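Ribosomal RNA small subunit methyltransferase E (Bacillus subtilis, PDB 1VHK) probably methylates the N3 position of one uridine in 16S ribosomal RNA of the assembled 30S subunit, using S-adenosyl-L-methionine as methyl donor. Local coordinates at residues Gln4-Lys12 with Ala142-Val150; Pro80-Lys91 with Lys197-Glu208. All coordinates share one frame; numbering follows the deposited sequence.

How the interactions relate
Interaction 2 lies inside the methyltransferase domain, where 82-88 and 200-205 run side by side in the six-stranded parallel sheet. Interaction 1 probably lies between domains: strand 5-7, at the edge of the mixed sheet that also carries the PUA-type strands, meets the end of helix 131-144 and the loop after it. The two share no element, and their centres are about 22 Å apart. Their chemistry follows their place. A regular backbone ladder with mostly apolar side chains on both faces builds the core of interaction 2, with polar ends. Interaction 1, partly buried, relies on an arginine that meets backbone carbonyls and a tyrosine ring, a phenylalanine packed on valine and alanine, and a bridging water.

Interaction 1 (Gln4-Lys12 with Ala142-Val150); sequences QRYFIELTK and AEQSYRNEV
R5 reaches from the edge strand 5-7 to the end of helix 131-144, and each part of its side chain meets something different. With CG anti to the backbone N (chi1 180°) and the chain extended as far as NE, it runs straight across to 142-150. CB lies 3.5 Å from the carbonyl O of E143, in the last turn of the helix, and CG and CD pass beside the same oxygen. NE and NH2 then share the carbonyl O of R147 in two weak hydrogen bonds of 3.1 Å each. Y146 CA lies over one guanidinium face, toward its rim, close to NE and CZ. NH1 sits over the centre of the Y146 ring, 3.4 Å above its plane, and the two planes are 31° apart. This is an off-centre cation-pi contact, with R5 CZ 4.5 Å from the ring centroid. Y146, the first residue past the helix, has positive phi in a Schellman motif, which brings R147 N back to A142 O and probably helps to place the ring. NH2 has a further partner in the salt bridge to E52. Two residues on, F7 carries the apolar half: V150 CG2 makes a CH-pi contact over its face, 3.6 Å from the ring centroid, and A142 CB touches F7 CE2 at 3.8 Å. Beside it, a water accepts from F7 N, at 2.8 Å, and donates to E143 OE1. With an alanine at R5, the R147 carbonyl, the Y146 ring face and E52 would probably lose this partner. The strand is part of the mixed sheet that also carries the PUA-type strands, so the contact probably joins that domain to the methyltransferase domain through a buried cation, its charge probably balanced by E52 and further stabilised by the R147 carbonyl and the Y146 ring face.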
# COMPACT_ATOMS: atom_id res chain seq x y z
N GLN A 4 3.45 -20.73 4.23
CA GLN A 4 3.24 -21.20 2.89
C GLN A 4 4.35 -20.85 1.93
O GLN A 4 4.71 -21.71 1.11
CB GLN A 4 1.88 -20.75 2.30
CG GLN A 4 1.19 -21.87 1.58
CD GLN A 4 -0.04 -21.57 0.79
OE1 GLN A 4 -1.10 -21.18 1.32
NE2 GLN A 4 0.03 -21.79 -0.54
N ARG A 5 4.95 -19.67 1.97
CA ARG A 5 5.98 -19.29 1.01
C ARG A 5 7.35 -19.06 1.63
O ARG A 5 7.50 -18.32 2.59
CB ARG A 5 5.55 -18.06 0.18
CG ARG A 5 6.61 -17.63 -0.84
CD ARG A 5 6.44 -16.14 -1.19
NE ARG A 5 7.03 -15.87 -2.53
CZ ARG A 5 6.45 -16.43 -3.60
NH1 ARG A 5 5.37 -17.17 -3.41
NH2 ARG A 5 6.92 -16.30 -4.81
N TYR A 6 8.35 -19.73 1.03
CA TYR A 6 9.72 -19.69 1.43
C TYR A 6 10.75 -19.33 0.35
O TYR A 6 10.76 -19.83 -0.77
CB TYR A 6 10.17 -21.09 1.97
CG TYR A 6 9.34 -21.47 3.17
CD1 TYR A 6 8.22 -22.28 3.03
CD2 TYR A 6 9.64 -20.95 4.43
CE1 TYR A 6 7.43 -22.59 4.12
CE2 TYR A 6 8.86 -21.27 5.52
CZ TYR A 6 7.77 -22.10 5.37
OH TYR A 6 7.00 -22.42 6.46
N PHE A 7 11.73 -18.56 0.81
CA PHE A 7 12.88 -18.16 0.03
C PHE A 7 14.06 -19.09 0.30
O PHE A 7 14.58 -19.16 1.41
CB PHE A 7 13.27 -16.72 0.38
CG PHE A 7 12.24 -15.77 -0.18
CD1 PHE A 7 12.20 -15.56 -1.56
CD2 PHE A 7 11.32 -15.14 0.62
CE1 PHE A 7 11.27 -14.72 -2.12
CE2 PHE A 7 10.39 -14.28 0.06
CZ PHE A 7 10.37 -14.07 -1.30
N ILE A 8 14.39 -19.88 -0.68
CA ILE A 8 15.45 -20.88 -0.69
C ILE A 8 16.78 -20.32 -1.15
O ILE A 8 16.88 -19.54 -2.10
CB ILE A 8 15.00 -21.99 -1.68
CG1 ILE A 8 13.59 -22.45 -1.34
CG2 ILE A 8 15.97 -23.14 -1.70
CD1 ILE A 8 13.37 -22.88 0.08
N GLU A 9 17.88 -20.77 -0.53
CA GLU A 9 19.22 -20.30 -0.87
C GLU A 9 19.88 -21.20 -1.92
O GLU A 9 21.05 -21.56 -1.81
CB GLU A 9 20.09 -20.21 0.37
CG GLU A 9 19.46 -19.56 1.58
CD GLU A 9 19.60 -18.05 1.58
OE1 GLU A 9 19.86 -17.46 2.66
OE2 GLU A 9 19.44 -17.43 0.50
N LEU A 10 19.13 -21.56 -2.93
CA LEU A 10 19.55 -22.33 -4.08
C LEU A 10 19.07 -21.60 -5.34
O LEU A 10 18.21 -20.72 -5.19
CB LEU A 10 18.97 -23.73 -4.02
CG LEU A 10 19.72 -24.80 -3.23
CD1 LEU A 10 21.23 -24.55 -3.28
CD2 LEU A 10 19.23 -24.92 -1.80
N THR A 11 19.66 -21.86 -6.47
CA THR A 11 19.28 -21.20 -7.74
C THR A 11 18.28 -22.10 -8.43
O THR A 11 18.24 -23.28 -8.02
CB THR A 11 20.54 -21.02 -8.61
OG1 THR A 11 21.42 -20.09 -7.95
CG2 THR A 11 20.18 -20.49 -9.98
N LYS A 12 17.51 -21.68 -9.42
CA LYS A 12 16.64 -22.68 -10.05
C LYS A 12 17.47 -23.86 -10.55
O LYS A 12 17.17 -25.01 -10.22
CB LYS A 12 15.74 -22.15 -11.15
CG LYS A 12 14.94 -23.28 -11.83
CD LYS A 12 14.16 -22.73 -13.02
CE LYS A 12 13.66 -23.87 -13.90
NZ LYS A 12 12.86 -23.31 -15.02
N ALA A 142 7.70 -10.02 2.20
CA ALA A 142 8.06 -10.61 0.95
C ALA A 142 7.45 -12.00 0.77
O ALA A 142 7.02 -12.32 -0.33
CB ALA A 142 9.58 -10.65 0.78
N GLU A 143 7.41 -12.79 1.83
CA GLU A 143 6.80 -14.11 1.83
C GLU A 143 5.29 -14.03 1.69
O GLU A 143 4.69 -14.74 0.90
CB GLU A 143 7.11 -14.87 3.14
CG GLU A 143 8.55 -15.37 3.17
CD GLU A 143 9.13 -15.53 4.55
OE1 GLU A 143 10.27 -16.07 4.65
OE2 GLU A 143 8.48 -15.11 5.53
N GLN A 144 4.67 -13.14 2.49
CA GLN A 144 3.22 -13.07 2.47
C GLN A 144 2.66 -12.42 1.23
O GLN A 144 1.50 -12.72 0.90
CB GLN A 144 2.65 -12.44 3.73
CG GLN A 144 2.95 -13.21 5.01
CD GLN A 144 2.39 -14.61 5.03
OE1 GLN A 144 1.31 -14.89 4.51
NE2 GLN A 144 3.13 -15.54 5.63
N SER A 145 3.44 -11.68 0.46
CA SER A 145 2.92 -11.00 -0.71
C SER A 145 3.27 -11.66 -2.01
O SER A 145 2.92 -11.14 -3.08
CB SER A 145 3.36 -9.53 -0.74
OG SER A 145 4.76 -9.46 -0.84
N TYR A 146 4.02 -12.75 -1.95
CA TYR A 146 4.39 -13.52 -3.11
C TYR A 146 5.33 -12.77 -4.01
O TYR A 146 5.19 -12.79 -5.23
CB TYR A 146 3.13 -13.98 -3.88
CG TYR A 146 2.50 -15.20 -3.27
CD1 TYR A 146 1.94 -16.20 -4.05
CD2 TYR A 146 2.57 -15.44 -1.90
CE1 TYR A 146 1.42 -17.34 -3.49
CE2 TYR A 146 2.06 -16.58 -1.33
CZ TYR A 146 1.47 -17.54 -2.14
OH TYR A 146 0.92 -18.65 -1.55
N ARG A 147 6.28 -12.09 -3.40
CA ARG A 147 7.32 -11.40 -4.17
C ARG A 147 8.27 -12.48 -4.71
O ARG A 147 8.26 -13.61 -4.20
CB ARG A 147 8.07 -10.41 -3.28
CG ARG A 147 7.37 -9.13 -2.96
CD ARG A 147 7.24 -8.20 -4.17
NE ARG A 147 8.50 -7.61 -4.56
CZ ARG A 147 9.13 -6.62 -3.94
NH1 ARG A 147 8.60 -6.06 -2.87
NH2 ARG A 147 10.28 -6.21 -4.42
N ASN A 148 8.98 -12.18 -5.78
CA ASN A 148 9.95 -13.08 -6.36
C ASN A 148 11.35 -12.74 -5.85
O ASN A 148 12.31 -13.40 -6.23
CB ASN A 148 9.97 -13.01 -7.88
CG ASN A 148 8.69 -13.59 -8.49
OD1 ASN A 148 7.65 -12.93 -8.39
ND2 ASN A 148 8.77 -14.78 -9.06
N GLU A 149 11.43 -11.71 -5.01
CA GLU A 149 12.62 -11.21 -4.41
C GLU A 149 12.31 -10.55 -3.05
O GLU A 149 11.23 -10.00 -2.87
CB GLU A 149 13.32 -10.13 -5.27
CG GLU A 149 12.72 -8.75 -5.14
CD GLU A 149 13.62 -7.58 -5.34
OE1 GLU A 149 14.30 -7.48 -6.39
OE2 GLU A 149 13.67 -6.68 -4.45
N VAL A 150 13.32 -10.51 -2.21
CA VAL A 150 13.24 -9.85 -0.91
C VAL A 150 13.97 -8.51 -0.99
O VAL A 150 15.16 -8.45 -1.32
CB VAL A 150 13.93 -10.73 0.16
CG1 VAL A 150 13.93 -10.01 1.50
CG2 VAL A 150 13.25 -12.10 0.22
O HOH W 1 11.84 -17.64 3.41

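Interaction 2 (Pro80-Lys91 with Lys197-Glu208); sequences PIKVYIASGLPK and KGSSLLIVFGPE
Y84 and A86 of strand 82-88 exchange backbone bonds with L201, I203 and F205 of the neighbouring strand 200-205, in the regular pattern of a parallel pair. Y84 N meets L201 O at 2.7 Å and A86 O takes F205 N at 2.8 Å. Packing is tight along this middle part. On one face V83, I85, L201, I203 and F205 form an apolar layer, with V83 and F205 reaching helix 239-253; I85 CG2 touches F205 CE1 at 3.6 Å. On the other face the small A86 suits a close neighbour, its CB 3.7 Å from V204 CB, while L202 CD1 touches both Y84 CB and A86 CB, and the Y84 ring packs with H108 and F169. Both ends are looser and more polar. At the start, G198 N bonds P80 O almost straight (177°), with a positive phi that would press a CB against the preceding carbonyl, so glycine fits; the end of K82 leads away, and K197 is exposed. At the far end, past G88 and P207, E208 receives K91 N on the syn side of OE2, 3.0 Å away, and adds a long salt bridge from OE1 to K91 NZ. K94 also pairs with OE2. Backbone bonds and apolar contacts thus fix the centre of the SPOUT-type sheet, whereas an N-H to carboxylate bond ties the following loops; that after 200-205 probably lies at the methyl-donor site, as in other SPOUT enzymes.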
# COMPACT_ATOMS: atom_id res chain seq x y z
N PRO A 80 7.51 -3.72 -12.91
CA PRO A 80 8.33 -3.60 -14.11
C PRO A 80 9.51 -2.69 -13.91
O PRO A 80 10.45 -2.76 -14.70
CB PRO A 80 7.41 -3.03 -15.17
CG PRO A 80 6.12 -2.75 -14.51
CD PRO A 80 6.14 -3.26 -13.12
N ILE A 81 9.50 -1.79 -12.92
CA ILE A 81 10.67 -0.93 -12.73
C ILE A 81 11.15 -1.02 -11.28
O ILE A 81 10.31 -1.26 -10.41
CB ILE A 81 10.39 0.54 -13.06
CG1 ILE A 81 9.65 1.23 -11.93
CG2 ILE A 81 9.61 0.69 -14.37
CD1 ILE A 81 9.45 2.70 -12.08
N LYS A 82 12.44 -0.78 -11.07
CA LYS A 82 13.05 -0.84 -9.76
C LYS A 82 12.83 0.41 -8.94
O LYS A 82 13.37 1.49 -9.25
CB LYS A 82 14.56 -1.09 -9.91
CG LYS A 82 14.82 -2.46 -10.54
CD LYS A 82 16.27 -2.88 -10.45
CE LYS A 82 16.44 -4.30 -11.00
NZ LYS A 82 17.75 -4.89 -10.57
N VAL A 83 11.99 0.32 -7.89
CA VAL A 83 11.78 1.57 -7.15
C VAL A 83 12.41 1.50 -5.78
O VAL A 83 12.46 0.47 -5.11
CB VAL A 83 10.43 2.23 -7.27
CG1 VAL A 83 9.39 1.40 -7.98
CG2 VAL A 83 9.90 2.82 -5.98
N TYR A 84 13.27 2.52 -5.56
CA TYR A 84 14.00 2.69 -4.33
C TYR A 84 13.36 3.76 -3.45
O TYR A 84 13.22 4.91 -3.86
CB TYR A 84 15.43 3.10 -4.59
CG TYR A 84 16.30 2.02 -5.18
CD1 TYR A 84 17.38 1.51 -4.47
CD2 TYR A 84 16.05 1.52 -6.44
CE1 TYR A 84 18.20 0.54 -5.03
CE2 TYR A 84 16.86 0.56 -7.03
CZ TYR A 84 17.93 0.08 -6.30
OH TYR A 84 18.73 -0.87 -6.88
N ILE A 85 13.05 3.38 -2.22
CA ILE A 85 12.43 4.29 -1.27
C ILE A 85 13.47 4.87 -0.31
O ILE A 85 14.06 4.14 0.48
CB ILE A 85 11.33 3.58 -0.45
CG1 ILE A 85 10.40 2.80 -1.36
CG2 ILE A 85 10.56 4.59 0.38
CD1 ILE A 85 9.77 3.57 -2.49
N ALA A 86 13.69 6.18 -0.37
CA ALA A 86 14.56 6.83 0.61
C ALA A 86 13.71 7.51 1.67
O ALA A 86 13.09 8.53 1.33
CB ALA A 86 15.45 7.87 -0.07
N SER A 87 13.75 7.09 2.94
CA SER A 87 12.95 7.79 3.94
C SER A 87 13.70 8.52 5.03
O SER A 87 14.48 7.95 5.81
CB SER A 87 11.95 6.81 4.59
OG SER A 87 11.37 5.94 3.66
N GLY A 88 13.39 9.79 5.26
CA GLY A 88 14.01 10.47 6.42
C GLY A 88 13.53 9.81 7.72
O GLY A 88 12.32 9.74 8.00
N LEU A 89 14.47 9.30 8.51
CA LEU A 89 14.14 8.57 9.73
C LEU A 89 12.90 9.10 10.44
O LEU A 89 12.94 10.19 11.00
CB LEU A 89 15.31 8.55 10.69
CG LEU A 89 16.28 7.38 10.71
CD1 LEU A 89 15.68 6.09 10.16
CD2 LEU A 89 17.58 7.70 9.98
N PRO A 90 11.82 8.35 10.42
CA PRO A 90 10.57 8.76 11.07
C PRO A 90 10.62 8.37 12.55
O PRO A 90 11.53 7.64 12.97
CB PRO A 90 9.52 7.94 10.34
CG PRO A 90 10.21 6.73 9.84
CD PRO A 90 11.68 7.02 9.77
N LYS A 91 9.67 8.84 13.33
CA LYS A 91 9.65 8.52 14.75
C LYS A 91 8.90 7.22 15.03
O LYS A 91 8.55 6.46 14.11
CB LYS A 91 9.12 9.67 15.57
CG LYS A 91 7.74 10.17 15.32
CD LYS A 91 7.24 11.13 16.40
CE LYS A 91 8.31 12.14 16.81
NZ LYS A 91 8.99 12.75 15.64
N LYS A 197 10.95 -0.71 -18.95
CA LYS A 197 11.10 -1.96 -18.21
C LYS A 197 12.55 -2.13 -17.76
O LYS A 197 13.46 -1.99 -18.59
CB LYS A 197 10.69 -3.12 -19.08
CG LYS A 197 10.61 -4.48 -18.46
CD LYS A 197 9.34 -5.20 -18.90
CE LYS A 197 9.49 -6.71 -18.76
NZ LYS A 197 9.45 -7.16 -17.34
N GLY A 198 12.76 -2.41 -16.48
CA GLY A 198 14.07 -2.61 -15.91
C GLY A 198 14.76 -1.39 -15.37
O GLY A 198 15.83 -1.52 -14.78
N SER A 199 14.26 -0.17 -15.58
CA SER A 199 14.96 1.03 -15.15
C SER A 199 14.81 1.28 -13.66
O SER A 199 13.92 0.75 -13.02
CB SER A 199 14.44 2.24 -15.93
OG SER A 199 13.02 2.17 -15.92
N SER A 200 15.65 2.17 -13.10
CA SER A 200 15.65 2.43 -11.70
C SER A 200 15.10 3.78 -11.30
O SER A 200 15.44 4.80 -11.89
CB SER A 200 17.07 2.26 -11.12
OG SER A 200 17.86 3.41 -11.39
N LEU A 201 14.33 3.79 -10.19
CA LEU A 201 13.79 5.07 -9.73
C LEU A 201 13.99 5.26 -8.22
O LEU A 201 13.75 4.35 -7.43
CB LEU A 201 12.32 5.18 -10.11
CG LEU A 201 11.52 6.31 -9.47
CD1 LEU A 201 11.89 7.67 -10.08
CD2 LEU A 201 10.03 6.03 -9.57
N LEU A 202 14.57 6.38 -7.85
CA LEU A 202 14.79 6.78 -6.48
C LEU A 202 13.75 7.83 -6.09
O LEU A 202 13.49 8.72 -6.89
CB LEU A 202 16.18 7.40 -6.25
CG LEU A 202 16.38 7.91 -4.81
CD1 LEU A 202 16.41 6.73 -3.85
CD2 LEU A 202 17.62 8.76 -4.69
N ILE A 203 13.09 7.63 -4.96
CA ILE A 203 12.06 8.54 -4.48
C ILE A 203 12.39 8.92 -3.04
O ILE A 203 12.54 8.00 -2.22
CB ILE A 203 10.64 7.94 -4.50
CG1 ILE A 203 10.28 7.26 -5.81
CG2 ILE A 203 9.61 9.04 -4.20
CD1 ILE A 203 8.90 6.66 -5.87
N VAL A 204 12.68 10.19 -2.75
CA VAL A 204 13.04 10.49 -1.35
C VAL A 204 11.92 11.22 -0.66
O VAL A 204 11.26 12.10 -1.23
CB VAL A 204 14.38 11.18 -1.22
CG1 VAL A 204 15.12 11.25 -2.55
CG2 VAL A 204 14.32 12.55 -0.56
N PHE A 205 11.64 10.83 0.59
CA PHE A 205 10.59 11.47 1.38
C PHE A 205 11.17 12.14 2.62
O PHE A 205 12.16 11.62 3.18
CB PHE A 205 9.60 10.36 1.85
CG PHE A 205 9.07 9.56 0.70
CD1 PHE A 205 9.75 8.46 0.24
CD2 PHE A 205 7.88 9.93 0.09
CE1 PHE A 205 9.29 7.76 -0.85
CE2 PHE A 205 7.40 9.21 -0.99
CZ PHE A 205 8.09 8.11 -1.44
N GLY A 206 10.54 13.15 3.17
CA GLY A 206 11.10 13.75 4.40
C GLY A 206 10.41 13.09 5.61
O GLY A 206 9.51 12.29 5.41
N PRO A 207 10.81 13.48 6.80
CA PRO A 207 10.25 12.94 8.04
C PRO A 207 9.04 13.76 8.47
O PRO A 207 8.59 14.60 7.69
CB PRO A 207 11.38 13.16 9.04
CG PRO A 207 12.04 14.42 8.57
CD PRO A 207 11.96 14.37 7.07
N GLU A 208 8.44 13.46 9.62
CA GLU A 208 7.27 14.19 10.10
C GLU A 208 7.40 15.68 9.85
O GLU A 208 6.48 16.36 9.40
CB GLU A 208 7.06 13.97 11.60
CG GLU A 208 6.60 12.59 12.00
CD GLU A 208 7.67 11.53 12.06
OE1 GLU A 208 8.84 11.83 11.81
OE2 GLU A 208 7.33 10.35 12.33